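Local structure of interferon alpha/beta receptor 1 (Mus musculus, 3WCY) at residues A[97-109]-A[174-186]. The protein pairs with IFNAR2 to form the cell-surface receptor for type I interferons, whose binding activates JAK-STAT signalling. Sequence-based numbering, arbitrary orientation.
Sequences FYTAHMSPPEVRL and LEVKAIHPSLKKH
Lys185 reaches from the turn after strand 174-179 to the linker ahead of strand 106-109, where its ammonium hydrogen-bonds two backbone carbonyls: NZ lies 2.8 Å from O of Tyr98 and 2.8 Å from O of Ala100. In each case the donor stands above the plane of its own carbonyl, 55° out of it at Tyr98 and 38° at Ala100, and the bends at chi2, chi3 and chi4 curl the chain to bring NZ there. Were Lys185 cut back to an alanine, both carbonyls would probably lose this donor, freeing the linker to shift against the turn. Beside this grip Leu183 meets the Phe97 ring obliquely, Leu183 CD1 being 3.6 Å from Phe97 CE2, and Leu183 CB sits over the centre of the His180 ring. With Phe97 CG anti to the backbone N (chi1 -177°), the ring is laid against the Leu183 methyls; Tyr70 packs edge-to-face with it. Met102 dips between turn and strand: its chain bends at chi3, the sulfur passes His180 CB, and CE ends 3.7 Å from Ala178 CB. The Pro105 ring rides along the strand, CD 3.8 Å from Ala178 CB and CG 3.9 Å from Val176 CG1. Farther along, Val107 and Val176 meet through their CG2 methyls, and Leu109 CD2 lies 3.6 Å from Leu174 CG. Val118 touches both valines and Ile141 touches Leu174, so strands of both sheets close this apolar layer. The Lys185 end lies near strand 12-14, whose Ile13 touches Ala100, probably close to the junction with the first domain. Such facing of strands 106-111 and 171-179 from two antiparallel sheets is the core of a fibronectin type III beta-sandwich, here the receptor's second domain.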
loop_
_atom_site.group_PDB
_atom_site.type_symbol
_atom_site.label_atom_id
_atom_site.label_comp_id
_atom_site.label_asym_id
_atom_site.label_seq_id
_atom_site.Cartn_x
_atom_site.Cartn_y
_atom_site.Cartn_z
ATOM N N PHE A 97 -21.931 10.738 -3.276
ATOM C CA PHE A 97 -20.808 9.805 -3.432
ATOM C C PHE A 97 -21.069 8.606 -4.372
ATOM O O PHE A 97 -20.111 7.999 -4.853
ATOM C CB PHE A 97 -20.300 9.356 -2.045
ATOM C CG PHE A 97 -19.101 8.435 -2.009
ATOM C CD1 PHE A 97 -17.901 8.802 -2.609
ATOM C CD2 PHE A 97 -19.158 7.221 -1.335
ATOM C CE1 PHE A 97 -16.794 7.951 -2.571
ATOM C CE2 PHE A 97 -18.041 6.385 -1.277
ATOM C CZ PHE A 97 -16.869 6.752 -1.900
ATOM N N TYR A 98 -22.343 8.277 -4.650
ATOM C CA TYR A 98 -22.685 7.166 -5.543
ATOM C C TYR A 98 -22.869 7.613 -7.008
ATOM O O TYR A 98 -22.533 6.861 -7.925
ATOM C CB TYR A 98 -23.939 6.414 -5.051
ATOM C CG TYR A 98 -23.823 5.775 -3.683
ATOM C CD1 TYR A 98 -23.001 4.669 -3.474
ATOM C CD2 TYR A 98 -24.613 6.207 -2.622
ATOM C CE1 TYR A 98 -22.912 4.058 -2.222
ATOM C CE2 TYR A 98 -24.549 5.590 -1.370
ATOM C CZ TYR A 98 -23.696 4.514 -1.175
ATOM O OH TYR A 98 -23.621 3.906 0.058
ATOM N N THR A 99 -23.406 8.824 -7.221
ATOM C CA THR A 99 -23.663 9.369 -8.560
ATOM C C THR A 99 -22.490 10.155 -9.162
ATOM O O THR A 99 -22.517 10.456 -10.362
ATOM C CB THR A 99 -24.975 10.180 -8.588
ATOM O OG1 THR A 99 -24.976 11.133 -7.521
ATOM C CG2 THR A 99 -26.218 9.297 -8.521
ATOM N N ALA A 100 -21.473 10.490 -8.342
ATOM C CA ALA A 100 -20.305 11.267 -8.779
ATOM C C ALA A 100 -19.326 10.480 -9.651
ATOM O O ALA A 100 -18.951 9.355 -9.313
ATOM C CB ALA A 100 -19.582 11.861 -7.582
ATOM N N HIS A 101 -18.919 11.091 -10.774
ATOM C CA HIS A 101 -17.973 10.533 -11.740
ATOM C C HIS A 101 -16.562 11.006 -11.423
ATOM O O HIS A 101 -16.383 12.023 -10.746
ATOM C CB HIS A 101 -18.342 10.976 -13.166
ATOM C CG HIS A 101 -19.584 10.342 -13.704
ATOM N ND1 HIS A 101 -19.527 9.237 -14.535
ATOM C CD2 HIS A 101 -20.878 10.682 -13.514
ATOM C CE1 HIS A 101 -20.782 8.945 -14.827
ATOM N NE2 HIS A 101 -21.631 9.785 -14.235
ATOM N N MET A 102 -15.563 10.289 -11.950
ATOM C CA MET A 102 -14.149 10.608 -11.768
ATOM C C MET A 102 -13.576 11.301 -13.000
ATOM O O MET A 102 -13.554 10.707 -14.086
ATOM C CB MET A 102 -13.358 9.332 -11.495
ATOM C CG MET A 102 -13.311 8.954 -10.057
ATOM S SD MET A 102 -12.747 7.257 -9.884
ATOM C CE MET A 102 -11.063 7.429 -10.356
ATOM N N SER A 103 -13.085 12.546 -12.830
ATOM C CA SER A 103 -12.454 13.311 -13.912
ATOM C C SER A 103 -11.062 12.710 -14.150
ATOM O O SER A 103 -10.529 12.112 -13.219
ATOM C CB SER A 103 -12.349 14.789 -13.544
ATOM O OG SER A 103 -11.433 14.987 -12.482
ATOM N N PRO A 104 -10.461 12.786 -15.362
ATOM C CA PRO A 104 -9.128 12.176 -15.553
ATOM C C PRO A 104 -8.044 12.763 -14.629
ATOM O O PRO A 104 -8.189 13.913 -14.200
ATOM C CB PRO A 104 -8.833 12.422 -17.035
ATOM C CG PRO A 104 -10.162 12.723 -17.656
ATOM C CD PRO A 104 -10.934 13.430 -16.604
ATOM N N PRO A 105 -6.991 12.000 -14.249
ATOM C CA PRO A 105 -5.971 12.572 -13.353
ATOM C C PRO A 105 -5.052 13.570 -14.063
ATOM O O PRO A 105 -4.761 13.390 -15.249
ATOM C CB PRO A 105 -5.204 11.341 -12.863
ATOM C CG PRO A 105 -5.346 10.346 -13.936
ATOM C CD PRO A 105 -6.648 10.619 -14.645
ATOM N N GLU A 106 -4.613 14.627 -13.356
ATOM C CA GLU A 106 -3.705 15.619 -13.933
ATOM C C GLU A 106 -2.300 14.989 -14.075
ATOM O O GLU A 106 -1.797 14.378 -13.127
ATOM C CB GLU A 106 -3.688 16.913 -13.096
ATOM C CG GLU A 106 -3.056 18.104 -13.804
ATOM C CD GLU A 106 -2.955 19.378 -12.984
ATOM O OE1 GLU A 106 -3.659 20.357 -13.326
ATOM O OE2 GLU A 106 -2.155 19.411 -12.019
ATOM N N VAL A 107 -1.695 15.104 -15.272
ATOM C CA VAL A 107 -0.391 14.495 -15.548
ATOM C C VAL A 107 0.631 15.451 -16.164
ATOM O O VAL A 107 0.327 16.121 -17.146
ATOM C CB VAL A 107 -0.513 13.121 -16.285
ATOM C CG1 VAL A 107 -1.660 13.109 -17.290
ATOM C CG2 VAL A 107 0.795 12.695 -16.948
ATOM N N ARG A 108 1.837 15.516 -15.569
ATOM C CA ARG A 108 2.946 16.331 -16.072
ATOM C C ARG A 108 4.136 15.410 -16.305
ATOM O O ARG A 108 4.520 14.658 -15.407
ATOM C CB ARG A 108 3.330 17.486 -15.113
ATOM C CG ARG A 108 2.180 18.380 -14.620
ATOM C CD ARG A 108 1.558 19.283 -15.677
ATOM N NE ARG A 108 0.324 19.894 -15.180
ATOM C CZ ARG A 108 -0.379 20.815 -15.830
ATOM N NH1 ARG A 108 0.025 21.258 -17.015
ATOM N NH2 ARG A 108 -1.489 21.308 -15.297
ATOM N N LEU A 109 4.711 15.463 -17.516
ATOM C CA LEU A 109 5.845 14.625 -17.918
ATOM C C LEU A 109 7.196 15.312 -17.726
ATOM O O LEU A 109 7.316 16.526 -17.912
ATOM C CB LEU A 109 5.693 14.159 -19.379
ATOM C CG LEU A 109 4.376 13.477 -19.750
ATOM C CD1 LEU A 109 4.173 13.487 -21.214
ATOM C CD2 LEU A 109 4.325 12.067 -19.235
ATOM N N LEU A 174 2.039 9.532 -23.806
ATOM C CA LEU A 174 1.468 8.966 -22.580
ATOM C C LEU A 174 -0.035 9.167 -22.381
ATOM O O LEU A 174 -0.610 10.146 -22.861
ATOM C CB LEU A 174 2.211 9.539 -21.353
ATOM C CG LEU A 174 3.596 8.987 -20.956
ATOM C CD1 LEU A 174 3.543 7.558 -20.550
ATOM C CD2 LEU A 174 4.700 9.313 -21.960
ATOM N N GLU A 175 -0.646 8.245 -21.607
ATOM C CA GLU A 175 -2.062 8.224 -21.240
ATOM C C GLU A 175 -2.216 7.577 -19.847
ATOM O O GLU A 175 -1.817 6.425 -19.655
ATOM C CB GLU A 175 -2.879 7.464 -22.299
ATOM C CG GLU A 175 -4.030 8.277 -22.872
ATOM C CD GLU A 175 -4.981 7.561 -23.819
ATOM O OE1 GLU A 175 -4.801 6.342 -24.051
ATOM O OE2 GLU A 175 -5.924 8.223 -24.317
ATOM N N VAL A 176 -2.754 8.337 -18.870
ATOM C CA VAL A 176 -2.931 7.885 -17.482
ATOM C C VAL A 176 -4.410 7.814 -17.115
ATOM O O VAL A 176 -5.138 8.798 -17.260
ATOM C CB VAL A 176 -2.123 8.743 -16.464
ATOM C CG1 VAL A 176 -2.287 8.232 -15.036
ATOM C CG2 VAL A 176 -0.646 8.808 -16.837
ATOM N N LYS A 177 -4.829 6.649 -16.614
ATOM C CA LYS A 177 -6.186 6.346 -16.174
ATOM C C LYS A 177 -6.218 6.251 -14.635
ATOM O O LYS A 177 -5.358 5.587 -14.034
ATOM C CB LYS A 177 -6.628 5.009 -16.804
ATOM C CG LYS A 177 -8.075 4.598 -16.573
ATOM C CD LYS A 177 -8.348 3.232 -17.199
ATOM C CE LYS A 177 -9.807 2.982 -17.532
ATOM N NZ LYS A 177 -10.243 3.697 -18.764
ATOM N N ALA A 178 -7.207 6.909 -14.001
ATOM C CA ALA A 178 -7.390 6.825 -12.552
ATOM C C ALA A 178 -8.451 5.778 -12.287
ATOM O O ALA A 178 -9.546 5.841 -12.854
ATOM C CB ALA A 178 -7.818 8.166 -11.982
ATOM N N ILE A 179 -8.120 4.779 -11.477
ATOM C CA ILE A 179 -9.084 3.725 -11.159
ATOM C C ILE A 179 -9.349 3.596 -9.668
ATOM O O ILE A 179 -8.427 3.780 -8.876
ATOM C CB ILE A 179 -8.785 2.369 -11.862
ATOM C CG1 ILE A 179 -7.312 1.925 -11.689
ATOM C CG2 ILE A 179 -9.186 2.432 -13.342
ATOM C CD1 ILE A 179 -7.063 0.407 -11.851
ATOM N N HIS A 180 -10.621 3.336 -9.289
ATOM C CA HIS A 180 -11.061 3.087 -7.907
ATOM C C HIS A 180 -11.295 1.555 -7.842
ATOM O O HIS A 180 -12.394 1.097 -8.175
ATOM C CB HIS A 180 -12.356 3.870 -7.573
ATOM C CG HIS A 180 -12.611 4.084 -6.104
ATOM N ND1 HIS A 180 -12.174 3.178 -5.138
ATOM C CD2 HIS A 180 -13.273 5.089 -5.483
ATOM C CE1 HIS A 180 -12.573 3.669 -3.975
ATOM N NE2 HIS A 180 -13.238 4.815 -4.128
ATOM N N PRO A 181 -10.260 0.741 -7.502
ATOM C CA PRO A 181 -10.427 -0.723 -7.550
ATOM C C PRO A 181 -11.434 -1.359 -6.596
ATOM O O PRO A 181 -11.748 -2.539 -6.767
ATOM C CB PRO A 181 -9.005 -1.254 -7.330
ATOM C CG PRO A 181 -8.307 -0.176 -6.596
ATOM C CD PRO A 181 -8.874 1.102 -7.134
ATOM N N SER A 182 -11.942 -0.599 -5.606
ATOM C CA SER A 182 -12.901 -1.118 -4.630
ATOM C C SER A 182 -14.332 -0.609 -4.826
ATOM O O SER A 182 -15.276 -1.380 -4.642
ATOM C CB SER A 182 -12.415 -0.861 -3.207
ATOM O OG SER A 182 -11.162 -1.487 -2.976
ATOM N N LEU A 183 -14.498 0.670 -5.203
ATOM C CA LEU A 183 -15.817 1.272 -5.399
ATOM C C LEU A 183 -16.325 1.192 -6.845
ATOM O O LEU A 183 -17.039 2.096 -7.291
ATOM C CB LEU A 183 -15.843 2.716 -4.871
ATOM C CG LEU A 183 -17.186 3.234 -4.370
ATOM C CD1 LEU A 183 -17.253 3.206 -2.868
ATOM C CD2 LEU A 183 -17.443 4.635 -4.870
ATOM N N LYS A 184 -15.979 0.098 -7.573
ATOM C CA LYS A 184 -16.434 -0.178 -8.948
ATOM C C LYS A 184 -15.955 0.838 -10.032
ATOM O O LYS A 184 -15.398 0.419 -11.052
ATOM C CB LYS A 184 -17.970 -0.330 -8.964
ATOM C CG LYS A 184 -18.543 -1.215 -10.059
ATOM C CD LYS A 184 -20.006 -1.597 -9.763
ATOM C CE LYS A 184 -20.968 -0.423 -9.771
ATOM N NZ LYS A 184 -22.339 -0.824 -9.370
ATOM N N LYS A 185 -16.184 2.151 -9.801
ATOM C CA LYS A 185 -15.871 3.279 -10.681
ATOM C C LYS A 185 -14.449 3.361 -11.263
ATOM O O LYS A 185 -13.511 2.749 -10.748
ATOM C CB LYS A 185 -16.300 4.607 -10.041
ATOM C CG LYS A 185 -17.792 4.884 -10.190
ATOM C CD LYS A 185 -18.538 4.760 -8.868
ATOM C CE LYS A 185 -18.902 6.104 -8.281
ATOM N NZ LYS A 185 -19.967 6.788 -9.068
ATOM N N HIS A 186 -14.319 4.123 -12.367
ATOM C CA HIS A 186 -13.088 4.347 -13.132
ATOM C C HIS A 186 -13.152 5.703 -13.858
ATOM O O HIS A 186 -14.222 6.318 -13.940
ATOM C CB HIS A 186 -12.848 3.190 -14.125
ATOM C CG HIS A 186 -14.030 2.892 -14.994
ATOM N ND1 HIS A 186 -15.074 2.097 -14.546
ATOM C CD2 HIS A 186 -14.308 3.310 -16.250
ATOM C CE1 HIS A 186 -15.944 2.055 -15.540
ATOM N NE2 HIS A 186 -15.527 2.769 -16.587
#